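PDB 1PVM: conserved hypothetical protein Ta0289, which is of unknown function but pairs two CBS domains with a metal-binding zinc-ribbon-like domain. Local coordinates for residues R68-P72 against D73-I77. Residues are numbered along the deposited sequence; the frame is centred on the assembly and turned at random.
Sequences RNKKP and DEVPI
Lys71 and Glu74 bracket a tight reverse turn in the loop between helix 58-65 and strand 87-89, an example of a chain reversal clasped by backbone and side chain together. Glu74 N donates to Lys71 O at 2.9 Å, approaching from above the carbonyl plane, the i to i+3 bond of a beta turn whose central residues are Pro72 and Asp73. In return the Glu74 carboxylate folds back: with CG beside the backbone N (chi1 -57°), OE1 takes the Lys71 N-H on its anti side at 3.2 Å. The Lys71 and Glu74 side chains run at a slant to each other, methylenes against carboxylate, Lys71 CD lying 4.0 Å from Glu74 CD. Lys71 and Asp73 instead run alongside each other in the same direction; a bend at chi3 (60°) brings Lys71 NZ to Asp73 OD2 in a long salt bridge of 3.8 Å. The firmer partner of that oxygen is Asn69 of the second subunit, so the turn also joins the dimer contact. Beyond the turn, Val75 CG2 meets Lys70 CB at 3.7 Å, the two side chains nearly perpendicular, while Val75 also packs on Phe65. With an alanine in place of Lys71, the Glu74 carboxylate would probably lose the methylenes lying against it and Asp73 its distant ammonium partner, though CB would still touch both. The chemistry implies a turn held by one amide-to-carbonyl and one amide-to-carboxylate bond, neither using the ammonium, which may partly offset the two neighbouring negative charges.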
ATOM      1  N   ARG B  68     -15.832   2.944  -3.143  1.00  7.93           N
ATOM      2  CA  ARG B  68     -16.937   3.907  -3.142  1.00  8.85           C
ATOM      3  C   ARG B  68     -17.111   4.512  -4.538  1.00  9.83           C
ATOM      4  O   ARG B  68     -18.151   5.100  -4.851  1.00 11.20           O
ATOM      5  CB  ARG B  68     -16.677   5.036  -2.135  1.00  9.60           C
ATOM      6  CG  ARG B  68     -16.960   4.674  -0.686  1.00 12.58           C
ATOM      7  CD  ARG B  68     -16.616   5.835   0.237  1.00 14.78           C
ATOM      8  NE  ARG B  68     -16.970   5.571   1.630  1.00 16.55           N
ATOM      9  CZ  ARG B  68     -18.194   5.689   2.135  1.00 18.71           C
ATOM     10  NH1 ARG B  68     -19.205   6.074   1.366  1.00 21.16           N
ATOM     11  NH2 ARG B  68     -18.406   5.420   3.418  1.00 19.22           N
ATOM     12  N   ASN B  69     -16.078   4.377  -5.364  1.00  9.45           N
ATOM     13  CA  ASN B  69     -16.095   4.892  -6.729  1.00  8.74           C
ATOM     14  C   ASN B  69     -16.472   6.373  -6.806  1.00  9.88           C
ATOM     15  O   ASN B  69     -17.436   6.753  -7.477  1.00 10.88           O
ATOM     16  CB  ASN B  69     -17.047   4.052  -7.591  1.00  8.74           C
ATOM     17  CG  ASN B  69     -16.919   4.360  -9.067  1.00  9.94           C
ATOM     18  OD1 ASN B  69     -15.856   4.753  -9.541  1.00 10.56           O
ATOM     19  ND2 ASN B  69     -18.001   4.163  -9.808  1.00 11.46           N
ATOM     20  N   LYS B  70     -15.699   7.204  -6.116  1.00  9.22           N
ATOM     21  CA  LYS B  70     -15.917   8.647  -6.094  1.00 10.02           C
ATOM     22  C   LYS B  70     -14.569   9.304  -6.336  1.00 10.47           C
ATOM     23  O   LYS B  70     -13.527   8.674  -6.153  1.00  9.68           O
ATOM     24  CB  LYS B  70     -16.422   9.103  -4.719  1.00 10.81           C
ATOM     25  CG  LYS B  70     -17.678   8.413  -4.215  1.00 12.65           C
ATOM     26  CD  LYS B  70     -18.882   8.820  -5.024  1.00 16.98           C
ATOM     27  CE  LYS B  70     -20.120   8.098  -4.542  1.00 18.79           C
ATOM     28  NZ  LYS B  70     -21.300   8.475  -5.361  1.00 23.23           N
ATOM     29  N   LYS B  71     -14.586  10.569  -6.738  1.00 10.79           N
ATOM     30  CA  LYS B  71     -13.344  11.298  -6.954  1.00 10.48           C
ATOM     31  C   LYS B  71     -12.677  11.493  -5.593  1.00 11.08           C
ATOM     32  O   LYS B  71     -13.358  11.669  -4.580  1.00  9.98           O
ATOM     33  CB  LYS B  71     -13.621  12.672  -7.566  1.00 11.74           C
ATOM     34  CG  LYS B  71     -14.216  12.629  -8.962  1.00 14.24           C
ATOM     35  CD  LYS B  71     -14.662  14.014  -9.412  1.00 17.82           C
ATOM     36  CE  LYS B  71     -13.501  14.989  -9.436  1.00 20.48           C
ATOM     37  NZ  LYS B  71     -13.920  16.341  -9.904  1.00 26.10           N
ATOM     38  N   PRO B  72     -11.336  11.461  -5.554  1.00  9.91           N
ATOM     39  CA  PRO B  72     -10.576  11.638  -4.315  1.00 10.60           C
ATOM     40  C   PRO B  72     -10.906  12.940  -3.573  1.00 11.02           C
ATOM     41  O   PRO B  72     -10.810  13.001  -2.347  1.00 10.85           O
ATOM     42  CB  PRO B  72      -9.126  11.613  -4.794  1.00 12.62           C
ATOM     43  CG  PRO B  72      -9.168  10.712  -5.967  1.00 13.73           C
ATOM     44  CD  PRO B  72     -10.446  11.090  -6.672  1.00 11.44           C
ATOM     45  N   ASP B  73     -11.285  13.982  -4.306  1.00 11.17           N
ATOM     46  CA  ASP B  73     -11.605  15.261  -3.666  1.00 14.25           C
ATOM     47  C   ASP B  73     -13.036  15.342  -3.129  1.00 14.13           C
ATOM     48  O   ASP B  73     -13.434  16.377  -2.590  1.00 14.85           O
ATOM     49  CB  ASP B  73     -11.369  16.427  -4.639  1.00 16.93           C
ATOM     50  CG  ASP B  73     -12.411  16.491  -5.756  1.00 20.91           C
ATOM     51  OD1 ASP B  73     -13.411  15.742  -5.703  1.00 22.94           O
ATOM     52  OD2 ASP B  73     -12.234  17.307  -6.689  1.00 25.25           O
ATOM     53  N   GLU B  74     -13.803  14.261  -3.268  1.00 13.79           N
ATOM     54  CA  GLU B  74     -15.192  14.237  -2.809  1.00 15.62           C
ATOM     55  C   GLU B  74     -15.404  13.370  -1.577  1.00 14.35           C
ATOM     56  O   GLU B  74     -16.538  13.210  -1.113  1.00 14.73           O
ATOM     57  CB  GLU B  74     -16.118  13.700  -3.902  1.00 18.53           C
ATOM     58  CG  GLU B  74     -16.079  14.431  -5.221  1.00 25.62           C
ATOM     59  CD  GLU B  74     -17.066  13.845  -6.221  1.00 30.43           C
ATOM     60  OE1 GLU B  74     -17.040  12.608  -6.441  1.00 31.05           O
ATOM     61  OE2 GLU B  74     -17.867  14.620  -6.788  1.00 33.88           O
ATOM     62  N   VAL B  75     -14.329  12.794  -1.054  1.00 11.30           N
ATOM     63  CA  VAL B  75     -14.450  11.931   0.110  1.00 10.01           C
ATOM     64  C   VAL B  75     -13.537  12.339   1.257  1.00 10.21           C
ATOM     65  O   VAL B  75     -12.315  12.346   1.109  1.00  9.50           O
ATOM     66  CB  VAL B  75     -14.122  10.471  -0.254  1.00 10.33           C
ATOM     67  CG1 VAL B  75     -14.220   9.592   0.991  1.00 10.39           C
ATOM     68  CG2 VAL B  75     -15.074   9.976  -1.348  1.00 11.69           C
ATOM     69  N   PRO B  76     -14.119  12.697   2.416  1.00  8.40           N
ATOM     70  CA  PRO B  76     -13.309  13.092   3.575  1.00  8.40           C
ATOM     71  C   PRO B  76     -12.672  11.831   4.158  1.00  6.88           C
ATOM     72  O   PRO B  76     -13.310  10.774   4.195  1.00  7.85           O
ATOM     73  CB  PRO B  76     -14.335  13.727   4.512  1.00  8.10           C
ATOM     74  CG  PRO B  76     -15.580  12.948   4.219  1.00  7.58           C
ATOM     75  CD  PRO B  76     -15.559  12.834   2.706  1.00  9.40           C
ATOM     76  N   ILE B  77     -11.427  11.930   4.619  1.00  6.23           N
ATOM     77  CA  ILE B  77     -10.744  10.751   5.137  1.00  5.60           C
ATOM     78  C   ILE B  77     -11.385  10.078   6.350  1.00  6.05           C
ATOM     79  O   ILE B  77     -11.077   8.922   6.645  1.00  6.84           O
ATOM     80  CB  ILE B  77      -9.246  11.041   5.416  1.00  5.71           C
ATOM     81  CG1 ILE B  77      -9.082  12.178   6.425  1.00  5.74           C
ATOM     82  CG2 ILE B  77      -8.549  11.403   4.104  1.00  7.08           C
ATOM     83  CD1 ILE B  77      -7.625  12.474   6.772  1.00  6.29           C
TER